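PDB 6K8C: folylpolyglutamate synthase (FolC) from Helicobacter pylori, which probably adds glutamate to dihydropteroate and then successive glutamates to reduced folates, using ATP, in the synthesis of folylpolyglutamates. Local coordinates for residues P28-Q33 and A118-E123; H51-N56 and L141-G146; L77-P82 and Y124-A129; L155-S160 and L185-S190. One frame throughout, in Å; residues are numbered along the deposited sequence.

Contact 1 of 4, residues P28-Q33 and A118-E123; sequences PSRFIQ and ACSYFE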
loop_
_atom_site.group_PDB
_atom_site.type_symbol
_atom_site.label_atom_id
_atom_site.label_comp_id
_atom_site.label_asym_id
_atom_site.label_seq_id
_atom_site.Cartn_x
_atom_site.Cartn_y
_atom_site.Cartn_z
ATOM N N PRO A 28 -7.207 -22.177 -1.583
ATOM C CA PRO A 28 -7.874 -21.410 -0.517
ATOM C C PRO A 28 -7.987 -22.161 0.798
ATOM O O PRO A 28 -7.810 -21.566 1.868
ATOM C CB PRO A 28 -9.255 -21.122 -1.119
ATOM C CG PRO A 28 -9.027 -21.127 -2.594
ATOM C CD PRO A 28 -7.953 -22.142 -2.853
ATOM N N SER A 29 -8.269 -23.463 0.746
ATOM C CA SER A 29 -8.378 -24.243 1.971
ATOM C C SER A 29 -7.066 -24.294 2.742
ATOM O O SER A 29 -7.081 -24.591 3.943
ATOM C CB SER A 29 -8.857 -25.663 1.654
ATOM O OG SER A 29 -7.866 -26.401 0.956
ATOM N N ARG A 30 -5.936 -24.002 2.090
ATOM C CA ARG A 30 -4.646 -24.120 2.762
ATOM C C ARG A 30 -4.541 -23.139 3.922
ATOM O O ARG A 30 -4.311 -23.538 5.070
ATOM C CB ARG A 30 -3.496 -23.911 1.773
ATOM C CG ARG A 30 -2.127 -24.154 2.403
ATOM C CD ARG A 30 -0.974 -23.981 1.420
ATOM N NE ARG A 30 -0.889 -22.622 0.888
ATOM C CZ ARG A 30 -1.113 -22.309 -0.381
ATOM N NH1 ARG A 30 -1.430 -23.264 -1.249
ATOM N NH2 ARG A 30 -1.019 -21.048 -0.784
ATOM N N PHE A 31 -4.699 -21.840 3.649
ATOM C CA PHE A 31 -4.458 -20.889 4.728
ATOM C C PHE A 31 -5.536 -20.957 5.800
ATOM O O PHE A 31 -5.240 -20.735 6.979
ATOM C CB PHE A 31 -4.341 -19.456 4.217
ATOM C CG PHE A 31 -3.827 -18.517 5.266
ATOM C CD1 PHE A 31 -2.516 -18.602 5.690
ATOM C CD2 PHE A 31 -4.668 -17.601 5.878
ATOM C CE1 PHE A 31 -2.029 -17.766 6.672
ATOM C CE2 PHE A 31 -4.190 -16.762 6.866
ATOM C CZ PHE A 31 -2.866 -16.842 7.263
ATOM N N ILE A 32 -6.782 -21.251 5.420
ATOM C CA ILE A 32 -7.816 -21.480 6.429
ATOM C C ILE A 32 -7.355 -22.551 7.406
ATOM O O ILE A 32 -7.510 -22.416 8.628
ATOM C CB ILE A 32 -9.150 -21.857 5.759
ATOM C CG1 ILE A 32 -9.728 -20.661 5.003
ATOM C CG2 ILE A 32 -10.151 -22.352 6.801
ATOM C CD1 ILE A 32 -10.689 -21.047 3.899
ATOM N N GLN A 33 -6.742 -23.615 6.884
ATOM C CA GLN A 33 -6.199 -24.659 7.745
ATOM C C GLN A 33 -4.953 -24.178 8.480
ATOM O O GLN A 33 -4.786 -24.459 9.674
ATOM C CB GLN A 33 -5.894 -25.903 6.909
ATOM C CG GLN A 33 -5.403 -27.094 7.699
ATOM C CD GLN A 33 -4.957 -28.232 6.800
ATOM O OE1 GLN A 33 -5.111 -28.174 5.579
ATOM N NE2 GLN A 33 -4.396 -29.275 7.400
ATOM N N ALA A 118 4.295 -24.723 5.447
ATOM C CA ALA A 118 3.283 -24.801 4.402
ATOM C C ALA A 118 2.887 -23.430 3.865
ATOM O O ALA A 118 2.270 -23.354 2.797
ATOM C CB ALA A 118 2.043 -25.529 4.928
ATOM N N CYS A 119 3.223 -22.354 4.572
ATOM C CA CYS A 119 2.813 -21.018 4.152
ATOM C C CYS A 119 3.457 -20.622 2.832
ATOM O O CYS A 119 4.642 -20.869 2.597
ATOM C CB CYS A 119 3.199 -19.982 5.205
ATOM S SG CYS A 119 2.115 -19.889 6.627
ATOM N N SER A 120 2.669 -19.973 1.980
ATOM C CA SER A 120 3.243 -19.154 0.928
ATOM C C SER A 120 3.962 -17.956 1.549
ATOM O O SER A 120 3.840 -17.672 2.743
ATOM C CB SER A 120 2.158 -18.670 -0.033
ATOM O OG SER A 120 1.407 -17.606 0.539
ATOM N N TYR A 121 4.711 -17.239 0.709
ATOM C CA TYR A 121 5.405 -16.036 1.155
ATOM C C TYR A 121 4.450 -15.066 1.850
ATOM O O TYR A 121 4.679 -14.655 2.996
ATOM C CB TYR A 121 6.082 -15.377 -0.050
ATOM C CG TYR A 121 6.855 -14.108 0.232
ATOM C CD1 TYR A 121 6.223 -12.871 0.220
ATOM C CD2 TYR A 121 8.223 -14.144 0.472
ATOM C CE1 TYR A 121 6.926 -11.710 0.459
ATOM C CE2 TYR A 121 8.937 -12.985 0.709
ATOM C CZ TYR A 121 8.282 -11.769 0.699
ATOM O OH TYR A 121 8.984 -10.608 0.927
ATOM N N PHE A 122 3.358 -14.708 1.178
ATOM C CA PHE A 122 2.436 -13.735 1.754
ATOM C C PHE A 122 1.675 -14.313 2.939
ATOM O O PHE A 122 1.372 -13.584 3.889
ATOM C CB PHE A 122 1.458 -13.230 0.693
ATOM C CG PHE A 122 0.520 -12.161 1.201
ATOM C CD1 PHE A 122 0.993 -10.892 1.489
ATOM C CD2 PHE A 122 -0.823 -12.437 1.416
ATOM C CE1 PHE A 122 0.137 -9.905 1.968
ATOM C CE2 PHE A 122 -1.681 -11.458 1.894
ATOM C CZ PHE A 122 -1.201 -10.192 2.170
ATOM N N GLU A 123 1.367 -15.615 2.910
ATOM C CA GLU A 123 0.715 -16.242 4.056
ATOM C C GLU A 123 1.598 -16.186 5.296
ATOM O O GLU A 123 1.103 -15.974 6.411
ATOM C CB GLU A 123 0.328 -17.688 3.717
ATOM C CG GLU A 123 -0.845 -17.763 2.728
ATOM C CD GLU A 123 -1.032 -19.138 2.122
ATOM O OE1 GLU A 123 -0.210 -20.041 2.390
ATOM O OE2 GLU A 123 -2.014 -19.315 1.376
HETATM O O HOH W 1 -4.317 -20.641 1.058
#
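At the edge of the Arg30 guanidinium, and exactly in its plane, sits OE1 of Glu123; over one face, displaced toward the rim, lies a water. The edge contact is a hydrogen bond of 3.1 Å from Arg30 NE to Glu123 OE1, made to the syn lone pair and nearly straight at 165°. Its companion is bent and weak: Arg30 NH2 stands 2.9 Å from Glu123 OE2 and completes the salt bridge, but with the two planes 49° apart the pair does not form a flat fork. The other flat group, the Phe31 ring, runs alongside the stem of the glutamate, with CD1 3.5 Å from Glu123 CG. Across the contact, then, the charged end of Glu123 is held by arginine and its methylenes by phenylalanine, the meeting of helix 28-41 with the start of helix 121-132. That start is a capping box: Glu123 N donates to Ser120 OG (3.1 Å), while Ser120 N donates to Glu123 OE1 (2.9 Å) from above the carboxylate plane. Glu123 has its CG beside the backbone N (chi1 -72°), which folds the carboxylate back over the helix end, where OE1 takes both Arg30 NE and Ser120 N. The facial water accepts from Phe31 N and lies 2.7 Å from Glu123 OE2, while Phe31 reaches on to Thr126 and Leu127.

Contact 2 of 4, residues H51-N56 and L141-G146; sequences HVVGTN and LEAGLG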
loop_
_atom_site.group_PDB
_atom_site.type_symbol
_atom_site.label_atom_id
_atom_site.label_comp_id
_atom_site.label_asym_id
_atom_site.label_seq_id
_atom_site.Cartn_x
_atom_site.Cartn_y
_atom_site.Cartn_z
ATOM N N HIS A 51 -10.084 -4.600 8.023
ATOM C CA HIS A 51 -9.666 -5.171 6.745
ATOM C C HIS A 51 -9.732 -4.083 5.677
ATOM O O HIS A 51 -10.819 -3.608 5.339
ATOM C CB HIS A 51 -10.565 -6.351 6.382
ATOM C CG HIS A 51 -9.968 -7.301 5.390
ATOM N ND1 HIS A 51 -10.737 -8.170 4.644
ATOM C CD2 HIS A 51 -8.683 -7.531 5.029
ATOM C CE1 HIS A 51 -9.952 -8.891 3.863
ATOM N NE2 HIS A 51 -8.702 -8.524 4.076
ATOM N N VAL A 52 -8.580 -3.703 5.132
ATOM C CA VAL A 52 -8.500 -2.685 4.087
ATOM C C VAL A 52 -8.433 -3.392 2.736
ATOM O O VAL A 52 -7.480 -4.130 2.457
ATOM C CB VAL A 52 -7.288 -1.761 4.298
ATOM C CG1 VAL A 52 -7.247 -0.689 3.220
ATOM C CG2 VAL A 52 -7.352 -1.110 5.677
ATOM N N VAL A 53 -9.447 -3.167 1.900
ATOM C CA VAL A 53 -9.620 -3.856 0.627
ATOM C C VAL A 53 -9.875 -2.814 -0.453
ATOM O O VAL A 53 -10.637 -1.866 -0.239
ATOM C CB VAL A 53 -10.787 -4.866 0.693
ATOM C CG1 VAL A 53 -11.068 -5.469 -0.674
ATOM C CG2 VAL A 53 -10.490 -5.968 1.707
ATOM N N GLY A 54 -9.251 -2.984 -1.608
ATOM C CA GLY A 54 -9.479 -2.073 -2.712
ATOM C C GLY A 54 -8.320 -2.102 -3.689
ATOM O O GLY A 54 -7.421 -2.931 -3.594
ATOM N N THR A 55 -8.366 -1.167 -4.637
ATOM C CA THR A 55 -7.327 -1.054 -5.653
ATOM C C THR A 55 -6.384 0.112 -5.405
ATOM O O THR A 55 -5.165 -0.067 -5.415
ATOM C CB THR A 55 -7.957 -0.914 -7.045
ATOM O OG1 THR A 55 -8.801 -2.044 -7.299
ATOM C CG2 THR A 55 -6.875 -0.838 -8.117
ATOM N N ASN A 56 -6.921 1.303 -5.169
ATOM C CA ASN A 56 -6.124 2.500 -4.971
ATOM C C ASN A 56 -6.306 3.027 -3.556
ATOM O O ASN A 56 -7.366 2.860 -2.944
ATOM C CB ASN A 56 -6.510 3.586 -5.982
ATOM C CG ASN A 56 -6.276 3.150 -7.414
ATOM O OD1 ASN A 56 -5.241 2.566 -7.735
ATOM N ND2 ASN A 56 -7.241 3.422 -8.281
ATOM N N LEU A 141 -5.278 -4.349 8.596
ATOM C CA LEU A 141 -4.816 -5.481 7.800
ATOM C C LEU A 141 -5.146 -5.221 6.336
ATOM O O LEU A 141 -6.315 -5.282 5.938
ATOM C CB LEU A 141 -5.484 -6.765 8.293
ATOM C CG LEU A 141 -4.870 -8.139 8.045
ATOM C CD1 LEU A 141 -3.592 -8.315 8.839
ATOM C CD2 LEU A 141 -5.886 -9.203 8.420
ATOM N N GLU A 142 -4.124 -4.941 5.540
ATOM C CA GLU A 142 -4.313 -4.699 4.116
ATOM C C GLU A 142 -4.386 -6.023 3.369
ATOM O O GLU A 142 -3.529 -6.897 3.551
ATOM C CB GLU A 142 -3.163 -3.855 3.575
ATOM C CG GLU A 142 -3.312 -3.410 2.138
ATOM C CD GLU A 142 -2.101 -2.633 1.671
ATOM O OE1 GLU A 142 -1.332 -3.169 0.848
ATOM O OE2 GLU A 142 -1.909 -1.493 2.141
ATOM N N ALA A 143 -5.405 -6.174 2.532
ATOM C CA ALA A 143 -5.531 -7.387 1.738
ATOM C C ALA A 143 -4.433 -7.448 0.681
ATOM O O ALA A 143 -3.962 -6.423 0.177
ATOM C CB ALA A 143 -6.907 -7.453 1.072
ATOM N N GLY A 144 -4.012 -8.663 0.365
ATOM C CA GLY A 144 -3.096 -8.910 -0.729
ATOM C C GLY A 144 -3.831 -9.096 -2.039
ATOM O O GLY A 144 -4.923 -8.559 -2.248
ATOM N N LEU A 145 -3.239 -9.894 -2.924
ATOM C CA LEU A 145 -3.771 -10.096 -4.265
ATOM C C LEU A 145 -4.650 -11.335 -4.386
ATOM O O LEU A 145 -5.119 -11.637 -5.489
ATOM C CB LEU A 145 -2.622 -10.183 -5.276
ATOM C CG LEU A 145 -1.627 -9.019 -5.271
ATOM C CD1 LEU A 145 -0.526 -9.251 -6.295
ATOM C CD2 LEU A 145 -2.335 -7.695 -5.525
ATOM N N GLY A 146 -4.898 -12.048 -3.287
ATOM C CA GLY A 146 -5.651 -13.291 -3.334
ATOM C C GLY A 146 -7.136 -13.138 -3.607
ATOM O O GLY A 146 -7.818 -14.154 -3.780
#
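Val52 joins two parallel strands through both its backbone polar atoms: its N donates to Leu141 O at 2.9 Å, and Ala143 N donates to Val52 O, also at 2.9 Å. The pair forms a parallel ladder with His51 beside Leu141 and Val52 beside Glu142. Leu141 O is met by carbon as well. His51 CA comes to 3.4 Å from Leu141 O in a CA-H...O contact, and the ring edge, near the ring plane, puts His51 CD2 3.4 Å from Leu141 O too. His51 CG stands anti to the backbone N (chi1 -159°), which lays the imidazole along the neighbouring strand, past the carbonyl, until NE2 comes within 3.7 Å of Ala143 CB.

What holds this ring is found one shell out. Val53 CG2 lies 3.6 Å above the centre of one ring face of His51 while also touching Ala143 CB at 3.9 Å, and Thr152 OG1 hydrogen-bonds His51 NE2. On the face carrying Val52 and Glu142, Glu142 OE1 bonds to Ser81 N, and Val52 and Glu142 both lean on Lys58. Strand 48-53 is an inner strand: its far edge pairs with strand 159-162. Beyond it the chain turns into the glycine-rich run that begins at Gly54 and includes Lys58, which fits the P-loop of this Mur ligase-type ATP-binding domain.

The chemistry is that of a buried sheet centre: Val52 N and O are satisfied by Leu141 O and Ala143 N, and His51 NE2 by Thr152, which is consistent with a firmly held strand end just before the P-loop.

Contact 3 of 4, residues L77-P82 and Y124-A129; sequences LHFTSP and YATLLA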
loop_
_atom_site.group_PDB
_atom_site.type_symbol
_atom_site.label_atom_id
_atom_site.label_comp_id
_atom_site.label_asym_id
_atom_site.label_seq_id
_atom_site.Cartn_x
_atom_site.Cartn_y
_atom_site.Cartn_z
ATOM N N LEU A 77 -1.064 -2.191 14.895
ATOM C CA LEU A 77 -0.163 -2.679 13.863
ATOM C C LEU A 77 -0.819 -2.502 12.503
ATOM O O LEU A 77 -1.960 -2.929 12.301
ATOM C CB LEU A 77 0.198 -4.151 14.071
ATOM C CG LEU A 77 1.319 -4.602 13.126
ATOM C CD1 LEU A 77 2.245 -5.552 13.858
ATOM C CD2 LEU A 77 0.786 -5.251 11.852
ATOM N N HIS A 78 -0.087 -1.893 11.575
ATOM C CA HIS A 78 -0.542 -1.704 10.205
ATOM C C HIS A 78 0.264 -2.624 9.299
ATOM O O HIS A 78 1.482 -2.460 9.165
ATOM C CB HIS A 78 -0.391 -0.248 9.768
ATOM C CG HIS A 78 -0.959 0.035 8.414
ATOM N ND1 HIS A 78 -0.570 1.117 7.653
ATOM C CD2 HIS A 78 -1.896 -0.618 7.688
ATOM C CE1 HIS A 78 -1.249 1.123 6.520
ATOM N NE2 HIS A 78 -2.061 0.081 6.515
ATOM N N PHE A 79 -0.418 -3.580 8.683
ATOM C CA PHE A 79 0.193 -4.591 7.830
ATOM C C PHE A 79 -0.072 -4.223 6.376
ATOM O O PHE A 79 -1.229 -4.153 5.963
ATOM C CB PHE A 79 -0.400 -5.960 8.161
ATOM C CG PHE A 79 0.045 -7.070 7.250
ATOM C CD1 PHE A 79 1.378 -7.427 7.167
ATOM C CD2 PHE A 79 -0.888 -7.780 6.507
ATOM C CE1 PHE A 79 1.778 -8.463 6.346
ATOM C CE2 PHE A 79 -0.495 -8.819 5.683
ATOM C CZ PHE A 79 0.837 -9.160 5.605
ATOM N N THR A 80 0.991 -3.991 5.602
ATOM C CA THR A 80 0.861 -3.562 4.213
ATOM C C THR A 80 1.687 -4.464 3.306
ATOM O O THR A 80 2.485 -5.280 3.764
ATOM C CB THR A 80 1.306 -2.108 4.026
ATOM O OG1 THR A 80 2.692 -1.987 4.376
ATOM C CG2 THR A 80 0.482 -1.186 4.902
ATOM N N SER A 81 1.492 -4.309 1.997
ATOM C CA SER A 81 2.284 -5.055 1.029
ATOM C C SER A 81 2.237 -4.318 -0.300
ATOM O O SER A 81 1.268 -3.599 -0.565
ATOM C CB SER A 81 1.759 -6.490 0.869
ATOM O OG SER A 81 0.514 -6.503 0.201
ATOM N N PRO A 82 3.286 -4.434 -1.139
ATOM C CA PRO A 82 4.530 -5.125 -0.798
ATOM C C PRO A 82 5.452 -4.169 -0.063
ATOM O O PRO A 82 4.969 -3.364 0.721
ATOM C CB PRO A 82 5.095 -5.521 -2.162
ATOM C CG PRO A 82 4.668 -4.394 -3.057
ATOM C CD PRO A 82 3.343 -3.864 -2.499
ATOM N N TYR A 124 2.914 -16.360 5.127
ATOM C CA TYR A 124 3.820 -16.263 6.269
ATOM C C TYR A 124 3.907 -14.832 6.791
ATOM O O TYR A 124 3.963 -14.612 8.008
ATOM C CB TYR A 124 5.209 -16.774 5.895
ATOM C CG TYR A 124 6.071 -17.056 7.101
ATOM C CD1 TYR A 124 5.692 -18.013 8.039
ATOM C CD2 TYR A 124 7.248 -16.357 7.318
ATOM C CE1 TYR A 124 6.470 -18.272 9.149
ATOM C CE2 TYR A 124 8.033 -16.612 8.425
ATOM C CZ TYR A 124 7.637 -17.568 9.336
ATOM O OH TYR A 124 8.414 -17.817 10.437
ATOM N N ALA A 125 3.943 -13.848 5.884
ATOM C CA ALA A 125 3.907 -12.450 6.307
ATOM C C ALA A 125 2.662 -12.163 7.137
ATOM O O ALA A 125 2.725 -11.435 8.136
ATOM C CB ALA A 125 3.961 -11.528 5.084
ATOM N N THR A 126 1.524 -12.742 6.743
ATOM C CA THR A 126 0.285 -12.557 7.493
ATOM C C THR A 126 0.410 -13.099 8.914
ATOM O O THR A 126 0.008 -12.438 9.877
ATOM C CB THR A 126 -0.880 -13.227 6.754
ATOM O OG1 THR A 126 -1.021 -12.643 5.451
ATOM C CG2 THR A 126 -2.190 -13.051 7.517
ATOM N N LEU A 127 0.965 -14.308 9.068
ATOM C CA LEU A 127 1.149 -14.858 10.409
ATOM C C LEU A 127 2.114 -14.010 11.223
ATOM O O LEU A 127 1.916 -13.820 12.429
ATOM C CB LEU A 127 1.653 -16.305 10.342
ATOM C CG LEU A 127 0.710 -17.363 9.766
ATOM C CD1 LEU A 127 1.335 -18.751 9.942
ATOM C CD2 LEU A 127 -0.668 -17.308 10.414
ATOM N N LEU A 128 3.174 -13.503 10.587
ATOM C CA LEU A 128 4.096 -12.621 11.289
ATOM C C LEU A 128 3.377 -11.374 11.796
ATOM O O LEU A 128 3.630 -10.913 12.917
ATOM C CB LEU A 128 5.261 -12.239 10.374
ATOM C CG LEU A 128 6.330 -13.302 10.108
ATOM C CD1 LEU A 128 7.269 -12.834 9.009
ATOM C CD2 LEU A 128 7.097 -13.627 11.383
ATOM N N ALA A 129 2.474 -10.817 10.986
ATOM C CA ALA A 129 1.711 -9.651 11.424
ATOM C C ALA A 129 0.864 -9.976 12.649
ATOM O O ALA A 129 0.820 -9.197 13.608
ATOM C CB ALA A 129 0.833 -9.133 10.281
#
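Apolar packing of a helix on a sheet face brings Phe79 and Leu77 of strand 76-79 against Ala125, Thr126 and Ala129 of helix 121-132. Strand 77-79 and helix 124-129 run almost exactly antiparallel (173°), their axes 9.8 Å apart at closest approach; Ala125 and Ala129 are the small residues the helix turns to the Phe79 ring. Ala129 lies over one face of that ring in a CH-pi contact, its CB 4.0 Å from the Phe79 centroid and 28° off the normal. With CG anti to the backbone N (chi1 174°), the ring reaches out from the strand until Phe79 CZ stands 4.0 Å from Ala125 CB and Phe79 CE1 3.6 Å from Ala125 O. The side chains of Phe79 and Thr126 cross at about a right angle, with Thr126 OG1 3.9 Å from Phe79 CE2; the hydroxyl finds its polar partners in Ser151 OG and Phe122 O. Two residues earlier on the strand, Leu77 sets both branches against Ala129, CD2 4.2 Å from Ala129 CB and CD1 toward Ala129 O. The back of the helix is covered in turn, where Leu127 packs on Phe31 of helix 28-41. After this helix the chain enters strand 138-142, the parallel neighbour of 76-79; a helix packed on a parallel sheet in this way is characteristic of the layered alpha/beta P-loop NTPase-type domain.

Contact 4 of 4, residues L155-S160 and L185-S190; sequences LKKTLS and LKAMGS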
loop_
_atom_site.group_PDB
_atom_site.type_symbol
_atom_site.label_atom_id
_atom_site.label_comp_id
_atom_site.label_asym_id
_atom_site.label_seq_id
_atom_site.Cartn_x
_atom_site.Cartn_y
_atom_site.Cartn_z
ATOM N N LEU A 155 -8.939 -14.027 8.969
ATOM C CA LEU A 155 -9.042 -13.443 10.296
ATOM C C LEU A 155 -10.436 -12.863 10.503
ATOM O O LEU A 155 -11.042 -12.316 9.576
ATOM C CB LEU A 155 -7.976 -12.360 10.481
ATOM C CG LEU A 155 -6.548 -12.807 10.800
ATOM C CD1 LEU A 155 -5.876 -13.421 9.582
ATOM C CD2 LEU A 155 -5.740 -11.628 11.306
ATOM N N LYS A 156 -10.963 -13.008 11.715
ATOM C CA LYS A 156 -12.246 -12.392 12.021
ATOM C C LYS A 156 -12.093 -10.877 11.992
ATOM O O LYS A 156 -11.094 -10.328 12.464
ATOM C CB LYS A 156 -12.764 -12.858 13.383
ATOM C CG LYS A 156 -13.531 -14.176 13.329
ATOM C CD LYS A 156 -13.889 -14.677 14.720
ATOM C CE LYS A 156 -14.134 -16.179 14.721
ATOM N NZ LYS A 156 -14.353 -16.703 16.098
ATOM N N LYS A 157 -13.077 -10.202 11.418
ATOM C CA LYS A 157 -12.970 -8.778 11.151
ATOM C C LYS A 157 -14.008 -8.007 11.952
ATOM O O LYS A 157 -15.169 -8.416 12.050
ATOM C CB LYS A 157 -13.132 -8.484 9.656
ATOM C CG LYS A 157 -14.372 -9.081 9.026
ATOM C CD LYS A 157 -14.495 -8.657 7.574
ATOM C CE LYS A 157 -13.366 -9.239 6.739
ATOM N NZ LYS A 157 -13.784 -10.486 6.050
ATOM N N THR A 158 -13.568 -6.899 12.538
ATOM C CA THR A 158 -14.489 -5.936 13.127
ATOM C C THR A 158 -15.080 -5.021 12.062
ATOM O O THR A 158 -16.266 -4.674 12.118
ATOM C CB THR A 158 -13.752 -5.110 14.181
ATOM O OG1 THR A 158 -13.094 -5.990 15.096
ATOM C CG2 THR A 158 -14.710 -4.202 14.936
ATOM N N LEU A 159 -14.271 -4.632 11.082
ATOM C CA LEU A 159 -14.665 -3.610 10.125
ATOM C C LEU A 159 -13.889 -3.830 8.837
ATOM O O LEU A 159 -12.714 -4.188 8.879
ATOM C CB LEU A 159 -14.377 -2.214 10.681
ATOM C CG LEU A 159 -14.619 -1.001 9.794
ATOM C CD1 LEU A 159 -16.112 -0.772 9.633
ATOM C CD2 LEU A 159 -13.935 0.213 10.412
ATOM N N SER A 160 -14.556 -3.633 7.704
ATOM C CA SER A 160 -13.891 -3.571 6.410
ATOM C C SER A 160 -13.928 -2.138 5.898
ATOM O O SER A 160 -14.919 -1.425 6.091
ATOM C CB SER A 160 -14.558 -4.502 5.394
ATOM O OG SER A 160 -14.528 -5.849 5.842
ATOM N N LEU A 185 -15.614 -7.644 -2.858
ATOM C CA LEU A 185 -16.750 -7.317 -2.010
ATOM C C LEU A 185 -17.404 -8.537 -1.379
ATOM O O LEU A 185 -18.089 -8.393 -0.360
ATOM C CB LEU A 185 -17.795 -6.539 -2.815
ATOM C CG LEU A 185 -17.355 -5.143 -3.257
ATOM C CD1 LEU A 185 -18.210 -4.653 -4.420
ATOM C CD2 LEU A 185 -17.416 -4.174 -2.089
ATOM N N LYS A 186 -17.214 -9.730 -1.950
ATOM C CA LYS A 186 -17.930 -10.903 -1.456
ATOM C C LYS A 186 -17.552 -11.242 -0.021
ATOM O O LYS A 186 -18.374 -11.788 0.723
ATOM C CB LYS A 186 -17.672 -12.104 -2.368
ATOM C CG LYS A 186 -18.735 -12.292 -3.436
ATOM C CD LYS A 186 -18.360 -13.390 -4.417
ATOM C CE LYS A 186 -19.390 -13.490 -5.531
ATOM N NZ LYS A 186 -18.812 -13.138 -6.857
ATOM N N ALA A 187 -16.326 -10.925 0.388
ATOM C CA ALA A 187 -15.859 -11.219 1.734
ATOM C C ALA A 187 -16.160 -10.099 2.726
ATOM O O ALA A 187 -15.573 -10.077 3.815
ATOM C CB ALA A 187 -14.360 -11.516 1.713
ATOM N N MET A 188 -17.054 -9.173 2.381
ATOM C CA MET A 188 -17.442 -8.143 3.332
ATOM C C MET A 188 -18.137 -8.777 4.531
ATOM O O MET A 188 -18.881 -9.753 4.398
ATOM C CB MET A 188 -18.345 -7.096 2.664
ATOM C CG MET A 188 -19.834 -7.400 2.692
ATOM S SD MET A 188 -20.899 -6.023 2.187
ATOM C CE MET A 188 -20.269 -5.629 0.556
ATOM N N GLY A 189 -17.852 -8.246 5.711
ATOM C CA GLY A 189 -18.477 -8.689 6.941
ATOM C C GLY A 189 -19.726 -7.897 7.256
ATOM O O GLY A 189 -20.384 -7.347 6.367
ATOM N N SER A 190 -20.046 -7.815 8.546
ATOM C CA SER A 190 -21.297 -7.200 8.964
ATOM C C SER A 190 -21.242 -5.677 8.968
ATOM O O SER A 190 -22.298 -5.038 8.980
ATOM C CB SER A 190 -21.684 -7.704 10.356
ATOM O OG SER A 190 -20.718 -7.322 11.320
HETATM O O HOH W 2 -17.884 -9.291 10.288
HETATM O O HOH W 3 -16.978 -5.935 6.834
HETATM O O HOH W 4 -13.577 -7.643 3.930
#
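A beta-alpha-beta unit runs from strand 159-162 through helix 177-185 to the neighbouring parallel strand 191-194, and here Lys157 and Ser160, at its entrance, meet Ala187 and Gly189 in the link from helix to second strand. The link opens with a type I turn from Leu185 to Met188, which turns the carbonyl of Ala187 toward the lysine. Lys157 NZ donates to Ala187 O at 2.9 Å, the ammonium lying almost in line with the C=O bond (166°). To get there the lysine side chain bends at its far end, chi3 near 66° and chi4 near 97°, carrying Lys157 CD past Gly189, 3.9 Å from its N. Ser160 comes no closer than 4.1 Å from its OG to Gly189 N, and water fills in. One water lies 2.6 Å from Ser160 OG and accepts from Gly189 N; another, 2.8 Å from Ser160 OG, donates to Ala187 O, so that this carbonyl holds both lysine and water. Lys157 also packs on His51, and Leu185 and Met188 lean on helix 199-211. Ser160 bonds through its backbone to Leu191 and Ile193, the ladder by which the two parallel strands of a beta-alpha-beta crossover are joined.

Overall arrangement
Contacts 2 and 3 are wholly buried, whereas contacts 1 and 4 lie nearer the periphery, their centres about 21 and 19 Å from that of the chain, and the chemistry follows: ladder bonds and apolar packing inside, charge and ordered water outside. Contacts 1 and 3 share helix 121-132, whose capped start meets a neighbouring helix and whose next turns meet the sheet; Phe122 touches Phe79 between them. Contacts 2, 3 and 4 all reach one sheet, where Phe79 O and Glu142 N join contact 3 to contact 2, and Leu159 O and His51 N join contact 2 to contact 4. Contact 2 lies between contacts 3 and 4, its centre about 11 Å from that of either.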